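PDB 6K4X: metallo-beta-lactamase from Serratia marcescens, which hydrolyses beta-lactam antibiotics as a zinc-dependent subclass B3 metallo-beta-lactamase, held here with a sulfanylbenzoic acid inhibitor bound at its two zinc ions. Local coordinates for residues 134-146 / 152-164. Residues are numbered along the deposited sequence; the frame is centred on the assembly and turned at random. Where two conformers were deposited one is given.
Sequences LVKLGPLAVKAHA and EGGITWTWQSCEQ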
# COMPACT_ATOMS: atom_id res chain seq x y z
N LEU A 134 -15.25 -5.49 -3.23
CA LEU A 134 -15.34 -4.09 -3.59
C LEU A 134 -15.65 -3.22 -2.37
O LEU A 134 -16.57 -3.52 -1.57
CB LEU A 134 -16.47 -3.91 -4.61
CG LEU A 134 -16.11 -4.24 -6.05
CD1 LEU A 134 -17.30 -4.00 -6.96
CD2 LEU A 134 -14.91 -3.42 -6.52
N VAL A 135 -14.90 -2.13 -2.24
CA VAL A 135 -15.14 -1.08 -1.28
C VAL A 135 -15.74 0.10 -2.04
O VAL A 135 -15.11 0.60 -2.98
CB VAL A 135 -13.85 -0.66 -0.55
CG1 VAL A 135 -14.09 0.48 0.42
CG2 VAL A 135 -13.22 -1.86 0.14
N LYS A 136 -16.96 0.50 -1.69
CA LYS A 136 -17.61 1.56 -2.43
C LYS A 136 -17.88 2.75 -1.51
O LYS A 136 -18.20 2.62 -0.32
CB LYS A 136 -18.90 1.10 -3.10
CG LYS A 136 -19.91 0.42 -2.19
CD LYS A 136 -21.09 -0.07 -2.99
CE LYS A 136 -22.07 -0.86 -2.15
NZ LYS A 136 -22.53 -0.10 -0.97
N LEU A 137 -17.71 3.94 -2.07
CA LEU A 137 -18.01 5.19 -1.39
C LEU A 137 -18.49 6.16 -2.46
O LEU A 137 -17.70 6.60 -3.27
CB LEU A 137 -16.73 5.71 -0.73
CG LEU A 137 -16.87 6.95 0.15
CD1 LEU A 137 -15.50 7.49 0.52
CD2 LEU A 137 -17.70 8.05 -0.50
N GLY A 138 -19.78 6.47 -2.47
CA GLY A 138 -20.31 7.30 -3.54
C GLY A 138 -19.91 6.72 -4.89
O GLY A 138 -20.16 5.54 -5.15
N PRO A 139 -19.25 7.50 -5.77
CA PRO A 139 -18.85 6.98 -7.07
C PRO A 139 -17.55 6.17 -7.06
O PRO A 139 -17.14 5.66 -8.10
CB PRO A 139 -18.64 8.28 -7.86
CG PRO A 139 -18.09 9.24 -6.84
CD PRO A 139 -18.86 8.91 -5.57
N LEU A 140 -16.88 6.07 -5.92
CA LEU A 140 -15.61 5.36 -5.80
C LEU A 140 -15.86 3.87 -5.64
O LEU A 140 -16.74 3.45 -4.90
CB LEU A 140 -14.83 5.90 -4.61
CG LEU A 140 -14.57 7.40 -4.61
CD1 LEU A 140 -13.73 7.77 -3.40
CD2 LEU A 140 -13.92 7.86 -5.90
N ALA A 141 -14.99 3.08 -6.28
CA ALA A 141 -15.06 1.63 -6.21
C ALA A 141 -13.65 1.06 -6.23
O ALA A 141 -12.98 1.09 -7.26
CB ALA A 141 -15.87 1.08 -7.37
N VAL A 142 -13.19 0.56 -5.09
CA VAL A 142 -11.85 0.06 -4.91
C VAL A 142 -11.93 -1.45 -4.66
O VAL A 142 -12.66 -1.89 -3.76
CB VAL A 142 -11.12 0.76 -3.76
CG1 VAL A 142 -9.77 0.13 -3.54
CG2 VAL A 142 -11.01 2.25 -3.98
N LYS A 143 -11.15 -2.24 -5.40
CA LYS A 143 -11.17 -3.69 -5.23
C LYS A 143 -9.96 -4.12 -4.39
O LYS A 143 -8.85 -3.61 -4.57
CB LYS A 143 -11.15 -4.39 -6.59
CG LYS A 143 -11.11 -5.90 -6.53
CD LYS A 143 -11.38 -6.58 -7.85
CE LYS A 143 -12.76 -6.29 -8.40
NZ LYS A 143 -12.93 -6.92 -9.73
N ALA A 144 -10.20 -5.06 -3.47
CA ALA A 144 -9.17 -5.70 -2.67
C ALA A 144 -8.68 -6.94 -3.40
O ALA A 144 -9.47 -7.77 -3.82
CB ALA A 144 -9.75 -6.08 -1.33
N HIS A 145 -7.36 -7.09 -3.50
CA HIS A 145 -6.72 -8.30 -4.01
C HIS A 145 -5.79 -8.85 -2.94
O HIS A 145 -4.86 -8.19 -2.53
CB HIS A 145 -5.91 -8.03 -5.28
CG HIS A 145 -6.71 -7.40 -6.35
ND1 HIS A 145 -7.21 -8.12 -7.42
CD2 HIS A 145 -7.05 -6.11 -6.56
CE1 HIS A 145 -7.85 -7.28 -8.22
NE2 HIS A 145 -7.77 -6.06 -7.71
N ALA A 146 -6.06 -10.07 -2.49
CA ALA A 146 -5.17 -10.70 -1.52
C ALA A 146 -3.81 -10.90 -2.16
O ALA A 146 -3.67 -11.57 -3.18
CB ALA A 146 -5.74 -12.01 -1.04
N GLU A 152 0.55 -12.13 6.15
CA GLU A 152 -0.53 -13.01 5.74
C GLU A 152 -1.74 -12.23 5.21
O GLU A 152 -2.44 -12.71 4.32
CB GLU A 152 -1.00 -13.86 6.92
CG GLU A 152 -0.05 -14.98 7.33
CD GLU A 152 -0.63 -16.00 8.29
OE1 GLU A 152 -1.78 -15.81 8.71
OE2 GLU A 152 0.07 -16.99 8.59
N GLY A 153 -1.97 -11.02 5.74
CA GLY A 153 -3.16 -10.26 5.35
C GLY A 153 -2.89 -9.15 4.35
O GLY A 153 -3.72 -8.26 4.20
N GLY A 154 -1.79 -9.22 3.60
CA GLY A 154 -1.46 -8.17 2.63
C GLY A 154 -2.54 -8.02 1.58
O GLY A 154 -3.02 -9.04 1.05
N ILE A 155 -2.88 -6.78 1.24
CA ILE A 155 -3.84 -6.48 0.21
C ILE A 155 -3.23 -5.46 -0.73
O ILE A 155 -2.67 -4.44 -0.31
CB ILE A 155 -5.16 -5.93 0.79
CG1 ILE A 155 -5.86 -6.92 1.71
CG2 ILE A 155 -6.09 -5.46 -0.33
CD1 ILE A 155 -6.47 -8.13 1.04
N THR A 156 -3.40 -5.72 -2.03
CA THR A 156 -3.15 -4.79 -3.12
C THR A 156 -4.49 -4.25 -3.60
O THR A 156 -5.44 -5.02 -3.77
CB THR A 156 -2.38 -5.50 -4.23
OG1 THR A 156 -1.06 -5.79 -3.78
CG2 THR A 156 -2.31 -4.76 -5.54
N TRP A 157 -4.61 -2.93 -3.75
CA TRP A 157 -5.89 -2.26 -3.95
C TRP A 157 -5.93 -1.68 -5.36
O TRP A 157 -4.92 -1.09 -5.81
CB TRP A 157 -6.06 -1.15 -2.92
CG TRP A 157 -6.00 -1.59 -1.50
CD1 TRP A 157 -4.89 -1.62 -0.72
CD2 TRP A 157 -7.07 -2.11 -0.67
NE1 TRP A 157 -5.17 -2.04 0.54
CE2 TRP A 157 -6.50 -2.35 0.60
CE3 TRP A 157 -8.43 -2.35 -0.85
CZ2 TRP A 157 -7.23 -2.81 1.68
CZ3 TRP A 157 -9.16 -2.79 0.23
CH2 TRP A 157 -8.56 -3.02 1.46
N THR A 158 -7.07 -1.79 -6.06
CA THR A 158 -7.15 -1.30 -7.43
C THR A 158 -8.43 -0.49 -7.66
O THR A 158 -9.45 -0.69 -7.03
CB THR A 158 -7.07 -2.44 -8.45
OG1 THR A 158 -8.19 -3.31 -8.30
CG2 THR A 158 -5.80 -3.24 -8.29
N TRP A 159 -8.33 0.46 -8.58
CA TRP A 159 -9.46 1.29 -8.94
C TRP A 159 -9.22 1.91 -10.30
O TRP A 159 -8.18 1.70 -10.92
CB TRP A 159 -9.70 2.35 -7.87
CG TRP A 159 -8.56 3.31 -7.70
CD1 TRP A 159 -8.34 4.48 -8.37
CD2 TRP A 159 -7.49 3.20 -6.74
NE1 TRP A 159 -7.20 5.09 -7.91
CE2 TRP A 159 -6.67 4.33 -6.90
CE3 TRP A 159 -7.18 2.27 -5.75
CZ2 TRP A 159 -5.54 4.53 -6.11
CZ3 TRP A 159 -6.07 2.46 -4.97
CH2 TRP A 159 -5.27 3.58 -5.14
N GLN A 160 -10.20 2.68 -10.77
CA GLN A 160 -10.07 3.41 -12.01
C GLN A 160 -10.21 4.89 -11.72
O GLN A 160 -11.12 5.27 -10.99
CB GLN A 160 -11.14 2.98 -13.01
CG GLN A 160 -11.02 1.51 -13.37
CD GLN A 160 -11.63 1.17 -14.70
OE1 GLN A 160 -12.19 2.02 -15.40
NE2 GLN A 160 -11.52 -0.10 -15.07
N SER A 161 -9.34 5.70 -12.32
CA SER A 161 -9.47 7.14 -12.26
C SER A 161 -9.54 7.68 -13.68
O SER A 161 -8.90 7.14 -14.59
CB SER A 161 -8.31 7.78 -11.52
OG SER A 161 -8.39 7.56 -10.11
N CYS A 162 -10.28 8.78 -13.86
CA CYS A 162 -10.58 9.26 -15.19
C CYS A 162 -10.41 10.77 -15.24
O CYS A 162 -10.62 11.48 -14.26
CB CYS A 162 -12.01 8.89 -15.60
SG CYS A 162 -12.45 7.13 -15.44
N GLU A 163 -10.09 11.25 -16.44
CA GLU A 163 -10.01 12.69 -16.76
C GLU A 163 -10.82 12.93 -18.03
O GLU A 163 -10.41 12.48 -19.11
CB GLU A 163 -8.56 13.14 -16.98
CG GLU A 163 -7.70 13.06 -15.71
CD GLU A 163 -6.25 13.50 -15.87
OE1 GLU A 163 -5.86 13.95 -16.97
OE2 GLU A 163 -5.48 13.42 -14.88
N GLN A 164 -11.99 13.57 -17.91
CA GLN A 164 -12.85 13.87 -19.06
C GLN A 164 -13.07 12.58 -19.86
O GLN A 164 -13.05 12.55 -21.10
CB GLN A 164 -12.26 15.00 -19.92
CG GLN A 164 -12.24 16.35 -19.23
CD GLN A 164 -13.56 17.08 -19.35
OE1 GLN A 164 -14.21 17.05 -20.40
NE2 GLN A 164 -13.95 17.73 -18.27
O HOH W 1 -12.82 2.35 -9.63
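Ile155 meets Ala144 and Ala146 where strands 140-146 and 155-163 pair as an antiparallel beta hairpin. The hairpin belongs to one of the two sheets of the metallo-beta-lactamase alpha-beta/beta-alpha sandwich, and the loop joining its strands carries the zinc ligand His150. CG2 of Ile155 packs on Ala144 CB at 3.8 Å and also sits over one face of the Trp157 indole. Thr156 and His145 form a hydrogen-bonded pair through two backbone hydrogen bonds; the Thr156 hydroxyl turns instead to Thr147 and Asp174 N. Trp157 lies with Ala144, Val142 and Val135 on the face turned to Leu69 of the other sheet. Its CZ3 is 3.7 Å from Ala144 CB, and its CE3 is 3.9 Å from Val142 CG1. Thr158 forms the second hydrogen-bonded pair, with Lys143. On the face shared by Lys143, His145, Thr156 and Thr158, OG1 of Thr158 stands between its own N and C (chi1 63°). There it hydrogen-bonds His145 NE2 at 2.8 Å, at the imidazole edge and in the ring plane. Trp159 is buried against Leu31, and its CE3 touches Val142 CG1 at 4.0 Å. At Gln160 direct pairing gives way to a water, 2.9 Å from Gln160 N and 2.7 Å from Ala141 O.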